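Local coordinates for protein taurocyamine kinase (Schistosoma mansoni, PDB 4WOD) that reversibly transfers a phosphoryl group between ATP and the guanidino compound taurocyamine, as a duplicated member of the ATP:guanido phosphotransferase (phosphagen kinase) family, at residues G134-E146 with A195-I207. The protein carries 4 engineered substitutions. Sequence-based numbering, arbitrary orientation.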
loop_
_atom_site.group_PDB
_atom_site.type_symbol
_atom_site.label_atom_id
_atom_site.label_comp_id
_atom_site.label_asym_id
_atom_site.label_seq_id
_atom_site.Cartn_x
_atom_site.Cartn_y
_atom_site.Cartn_z
ATOM N N GLY A 134 26.175 21.271 8.581
ATOM C CA GLY A 134 26.698 20.684 9.807
ATOM C C GLY A 134 28.150 20.203 9.804
ATOM O O GLY A 134 28.949 20.653 10.639
ATOM N N PRO A 135 28.496 19.285 8.878
ATOM C CA PRO A 135 29.832 18.674 8.833
ATOM C C PRO A 135 30.967 19.605 8.415
ATOM O O PRO A 135 32.123 19.270 8.658
ATOM C CB PRO A 135 29.671 17.552 7.788
ATOM C CG PRO A 135 28.204 17.231 7.811
ATOM C CD PRO A 135 27.560 18.577 7.987
ATOM N N THR A 136 30.659 20.736 7.789
ATOM C CA THR A 136 31.717 21.565 7.244
ATOM C C THR A 136 31.764 22.981 7.834
ATOM O O THR A 136 32.702 23.728 7.563
ATOM C CB THR A 136 31.614 21.689 5.680
ATOM O OG1 THR A 136 30.259 21.963 5.304
ATOM C CG2 THR A 136 32.088 20.402 4.988
ATOM N N LEU A 137 30.764 23.358 8.618
ATOM C CA LEU A 137 30.791 24.644 9.309
ATOM C C LEU A 137 31.838 24.635 10.413
ATOM O O LEU A 137 32.167 23.592 10.976
ATOM C CB LEU A 137 29.410 24.975 9.900
ATOM C CG LEU A 137 28.357 25.228 8.817
ATOM C CD1 LEU A 137 26.934 24.988 9.343
ATOM C CD2 LEU A 137 28.546 26.666 8.295
ATOM N N THR A 138 32.394 25.795 10.696
ATOM C CA THR A 138 33.153 25.964 11.939
ATOM C C THR A 138 32.220 26.572 12.971
ATOM O O THR A 138 31.107 27.011 12.632
ATOM C CB THR A 138 34.373 26.858 11.760
ATOM O OG1 THR A 138 33.928 28.163 11.401
ATOM C CG2 THR A 138 35.280 26.317 10.649
ATOM N N LYS A 139 32.650 26.607 14.232
ATOM C CA LYS A 139 31.826 27.263 15.244
ATOM C C LYS A 139 31.601 28.712 14.845
ATOM O O LYS A 139 30.479 29.231 14.946
ATOM C CB LYS A 139 32.461 27.173 16.634
ATOM C CG LYS A 139 31.654 27.869 17.715
ATOM C CD LYS A 139 32.034 27.355 19.096
ATOM C CE LYS A 139 31.499 28.250 20.190
ATOM N NZ LYS A 139 31.703 27.602 21.517
ATOM N N GLU A 140 32.660 29.350 14.345
ATOM C CA GLU A 140 32.577 30.746 13.924
ATOM C C GLU A 140 31.713 30.959 12.679
ATOM O O GLU A 140 30.907 31.890 12.631
ATOM C CB GLU A 140 33.980 31.310 13.673
ATOM C CG GLU A 140 34.827 31.452 14.929
ATOM C CD GLU A 140 36.179 32.066 14.620
ATOM O OE1 GLU A 140 36.190 33.209 14.109
ATOM O OE2 GLU A 140 37.217 31.408 14.865
ATOM N N THR A 141 31.850 30.110 11.668
ATOM C CA THR A 141 31.067 30.360 10.456
ATOM C C THR A 141 29.567 30.110 10.680
ATOM O O THR A 141 28.726 30.816 10.112
ATOM C CB THR A 141 31.564 29.538 9.242
ATOM O OG1 THR A 141 31.513 28.136 9.531
ATOM C CG2 THR A 141 32.981 29.953 8.875
ATOM N N ARG A 142 29.214 29.162 11.538
ATOM C CA ARG A 142 27.800 28.969 11.818
ATOM C C ARG A 142 27.200 30.221 12.476
ATOM O O ARG A 142 26.070 30.620 12.153
ATOM C CB ARG A 142 27.589 27.735 12.699
ATOM C CG ARG A 142 26.131 27.376 12.924
ATOM C CD ARG A 142 25.978 26.245 13.927
ATOM N NE ARG A 142 26.463 24.958 13.433
ATOM C CZ ARG A 142 27.652 24.428 13.716
ATOM N NH1 ARG A 142 28.513 25.080 14.496
ATOM N NH2 ARG A 142 27.980 23.232 13.222
ATOM N N ILE A 143 27.964 30.853 13.372
ATOM C CA ILE A 143 27.500 32.059 14.063
ATOM C C ILE A 143 27.465 33.231 13.075
ATOM O O ILE A 143 26.504 34.017 13.066
ATOM C CB ILE A 143 28.396 32.389 15.301
ATOM C CG1 ILE A 143 28.209 31.311 16.379
ATOM C CG2 ILE A 143 28.085 33.778 15.874
ATOM C CD1 ILE A 143 29.332 31.242 17.380
ATOM N N GLU A 144 28.490 33.346 12.232
ATOM C CA GLU A 144 28.441 34.376 11.173
ATOM C C GLU A 144 27.184 34.235 10.281
ATOM O O GLU A 144 26.542 35.239 9.923
ATOM C CB GLU A 144 29.707 34.337 10.314
ATOM C CG GLU A 144 30.919 34.883 11.024
ATOM C CD GLU A 144 32.152 34.870 10.156
ATOM O OE1 GLU A 144 32.596 35.960 9.740
ATOM O OE2 GLU A 144 32.668 33.766 9.869
ATOM N N LEU A 145 26.829 32.990 9.951
ATOM C CA LEU A 145 25.638 32.693 9.159
ATOM C C LEU A 145 24.373 33.092 9.922
ATOM O O LEU A 145 23.467 33.736 9.364
ATOM C CB LEU A 145 25.612 31.198 8.781
ATOM C CG LEU A 145 24.418 30.666 7.988
ATOM C CD1 LEU A 145 24.229 31.460 6.686
ATOM C CD2 LEU A 145 24.591 29.162 7.718
ATOM N N GLU A 146 24.325 32.738 11.202
ATOM C CA GLU A 146 23.207 33.128 12.062
ATOM C C GLU A 146 23.038 34.650 12.084
ATOM O O GLU A 146 21.922 35.150 11.913
ATOM C CB GLU A 146 23.391 32.597 13.488
ATOM C CG GLU A 146 22.234 32.949 14.419
ATOM C CD GLU A 146 22.600 32.871 15.899
ATOM O OE1 GLU A 146 23.795 32.688 16.222
ATOM O OE2 GLU A 146 21.679 32.962 16.743
ATOM N N ALA A 195 24.490 12.926 11.151
ATOM C CA ALA A 195 24.835 13.684 9.960
ATOM C C ALA A 195 25.525 15.017 10.282
ATOM O O ALA A 195 25.733 15.843 9.386
ATOM C CB ALA A 195 23.573 13.933 9.124
ATOM N N GLY A 196 25.870 15.228 11.553
ATOM C CA GLY A 196 26.562 16.438 11.988
ATOM C C GLY A 196 25.681 17.632 12.324
ATOM O O GLY A 196 26.154 18.767 12.385
ATOM N N GLY A 197 24.397 17.388 12.554
ATOM C CA GLY A 197 23.461 18.482 12.781
ATOM C C GLY A 197 23.537 19.231 14.103
ATOM O O GLY A 197 22.989 20.335 14.229
ATOM N N TYR A 198 24.197 18.652 15.100
ATOM C CA TYR A 198 24.177 19.267 16.430
ATOM C C TYR A 198 25.567 19.653 16.922
ATOM O O TYR A 198 25.781 19.829 18.115
ATOM C CB TYR A 198 23.517 18.320 17.437
ATOM C CG TYR A 198 22.090 17.952 17.093
ATOM C CD1 TYR A 198 21.206 18.899 16.578
ATOM C CD2 TYR A 198 21.629 16.652 17.270
ATOM C CE1 TYR A 198 19.898 18.562 16.271
ATOM C CE2 TYR A 198 20.326 16.306 16.972
ATOM C CZ TYR A 198 19.464 17.257 16.469
ATOM O OH TYR A 198 18.170 16.898 16.174
ATOM N N ILE A 199 26.513 19.775 15.999
ATOM C CA ILE A 199 27.866 20.143 16.351
ATOM C C ILE A 199 27.867 21.575 16.923
ATOM O O ILE A 199 27.174 22.455 16.400
ATOM C CB ILE A 199 28.786 20.018 15.128
ATOM C CG1 ILE A 199 28.792 18.557 14.643
ATOM C CG2 ILE A 199 30.192 20.552 15.413
ATOM C CD1 ILE A 199 29.478 18.361 13.336
ATOM N N ASP A 200 28.610 21.772 18.011
ATOM C CA ASP A 200 28.704 23.050 18.728
ATOM C C ASP A 200 27.349 23.516 19.265
ATOM O O ASP A 200 27.114 24.720 19.367
ATOM C CB ASP A 200 29.284 24.154 17.839
ATOM C CG ASP A 200 30.619 23.781 17.206
ATOM O OD1 ASP A 200 31.485 23.249 17.915
ATOM O OD2 ASP A 200 30.796 24.022 15.984
ATOM N N TRP A 201 26.474 22.569 19.603
ATOM C CA TRP A 201 25.151 22.865 20.179
ATOM C C TRP A 201 25.321 23.657 21.479
ATOM O O TRP A 201 26.143 23.293 22.302
ATOM C CB TRP A 201 24.382 21.561 20.452
ATOM C CG TRP A 201 22.977 21.767 20.920
ATOM C CD1 TRP A 201 22.540 21.808 22.221
ATOM C CD2 TRP A 201 21.815 21.974 20.105
ATOM N NE1 TRP A 201 21.184 22.021 22.261
ATOM C CE2 TRP A 201 20.711 22.132 20.982
ATOM C CE3 TRP A 201 21.595 22.037 18.723
ATOM C CZ2 TRP A 201 19.415 22.349 20.519
ATOM C CZ3 TRP A 201 20.302 22.253 18.268
ATOM C CH2 TRP A 201 19.230 22.408 19.164
ATOM N N PRO A 202 24.534 24.723 21.685
ATOM C CA PRO A 202 23.437 25.210 20.857
ATOM C C PRO A 202 23.819 26.459 20.086
ATOM O O PRO A 202 22.939 27.194 19.688
ATOM C CB PRO A 202 22.382 25.547 21.898
ATOM C CG PRO A 202 23.222 26.181 22.994
ATOM C CD PRO A 202 24.579 25.464 22.965
ATOM N N THR A 203 25.109 26.699 19.880
ATOM C CA THR A 203 25.540 27.955 19.260
ATOM C C THR A 203 25.148 28.076 17.784
ATOM O O THR A 203 25.003 27.077 17.059
ATOM C CB THR A 203 27.079 28.148 19.390
ATOM O OG1 THR A 203 27.765 27.093 18.712
ATOM C CG2 THR A 203 27.499 28.146 20.863
ATOM N N GLY A 204 24.996 29.318 17.334
ATOM C CA GLY A 204 24.733 29.561 15.927
ATOM C C GLY A 204 23.306 29.262 15.503
ATOM O O GLY A 204 23.002 29.257 14.321
ATOM N N ARG A 205 22.438 29.011 16.478
ATOM C CA ARG A 205 21.069 28.579 16.220
ATOM C C ARG A 205 20.049 29.447 16.925
ATOM O O ARG A 205 20.312 30.004 17.998
ATOM C CB ARG A 205 20.888 27.135 16.665
ATOM C CG ARG A 205 21.805 26.180 15.915
ATOM C CD ARG A 205 22.156 25.004 16.773
ATOM N NE ARG A 205 22.790 23.950 15.986
ATOM C CZ ARG A 205 24.085 23.661 16.019
ATOM N NH1 ARG A 205 24.899 24.356 16.803
ATOM N NH2 ARG A 205 24.557 22.673 15.260
ATOM N N GLY A 206 18.869 29.548 16.328
ATOM C CA GLY A 206 17.800 30.282 16.965
ATOM C C GLY A 206 16.481 30.184 16.241
ATOM O O GLY A 206 16.365 29.509 15.202
ATOM N N ILE A 207 15.472 30.843 16.811
ATOM C CA ILE A 207 14.161 30.895 16.170
ATOM C C ILE A 207 13.634 32.315 16.131
ATOM O O ILE A 207 13.976 33.137 16.989
ATOM C CB ILE A 207 13.111 29.998 16.890
ATOM C CG1 ILE A 207 12.803 30.526 18.287
ATOM C CG2 ILE A 207 13.592 28.572 16.999
ATOM C CD1 ILE A 207 11.593 29.859 18.908
HETATM O O HOH W 1 28.386 27.547 15.969
HETATM O O HOH W 2 25.897 21.382 13.124
HETATM O O HOH W 3 25.133 32.200 18.935
#
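An arginine-centred salt bridge and close helix-to-loop packing join Arg142, on the first turn of helix 139-154, to the loop that leads into strand 206-210 in the C-terminal catalytic domain of the first repeat. Arg142 suits this place because its long chain, bent at chi3 (-69°), carries the guanidinium across to Asp200, where NH1 donates to the anti lone pair of OD2 at 2.9 Å. Water 1 lies in the guanidinium plane and ties NH1 to Thr203 OG1 and Lys139 O, while water 2 links NH2 to Gly196 O.

Over one face of this group lies Ile199 O, already gripped end-on by NH1 and NH2 of Arg205. The two guanidinium planes are only 18° apart, with Arg142 NE 3.5 Å from Arg205 NH2; Asp200 and the carbonyl oxygens probably ease the proximity of like charges. At Gly204 a side chain would collide with Arg142 CG, so glycine lets the backbones approach to 4.2 Å between CA atoms of Ile143 and Gly204.

Glu146 packs against Gly204, and its OE2 is hydrogen-bonded to Tyr164 OH on strand 162-166. Beyond the loop, strand 206-210 runs between strands 162-166 and 215-219, while Pro135 and Ala195 touch helix 46-55.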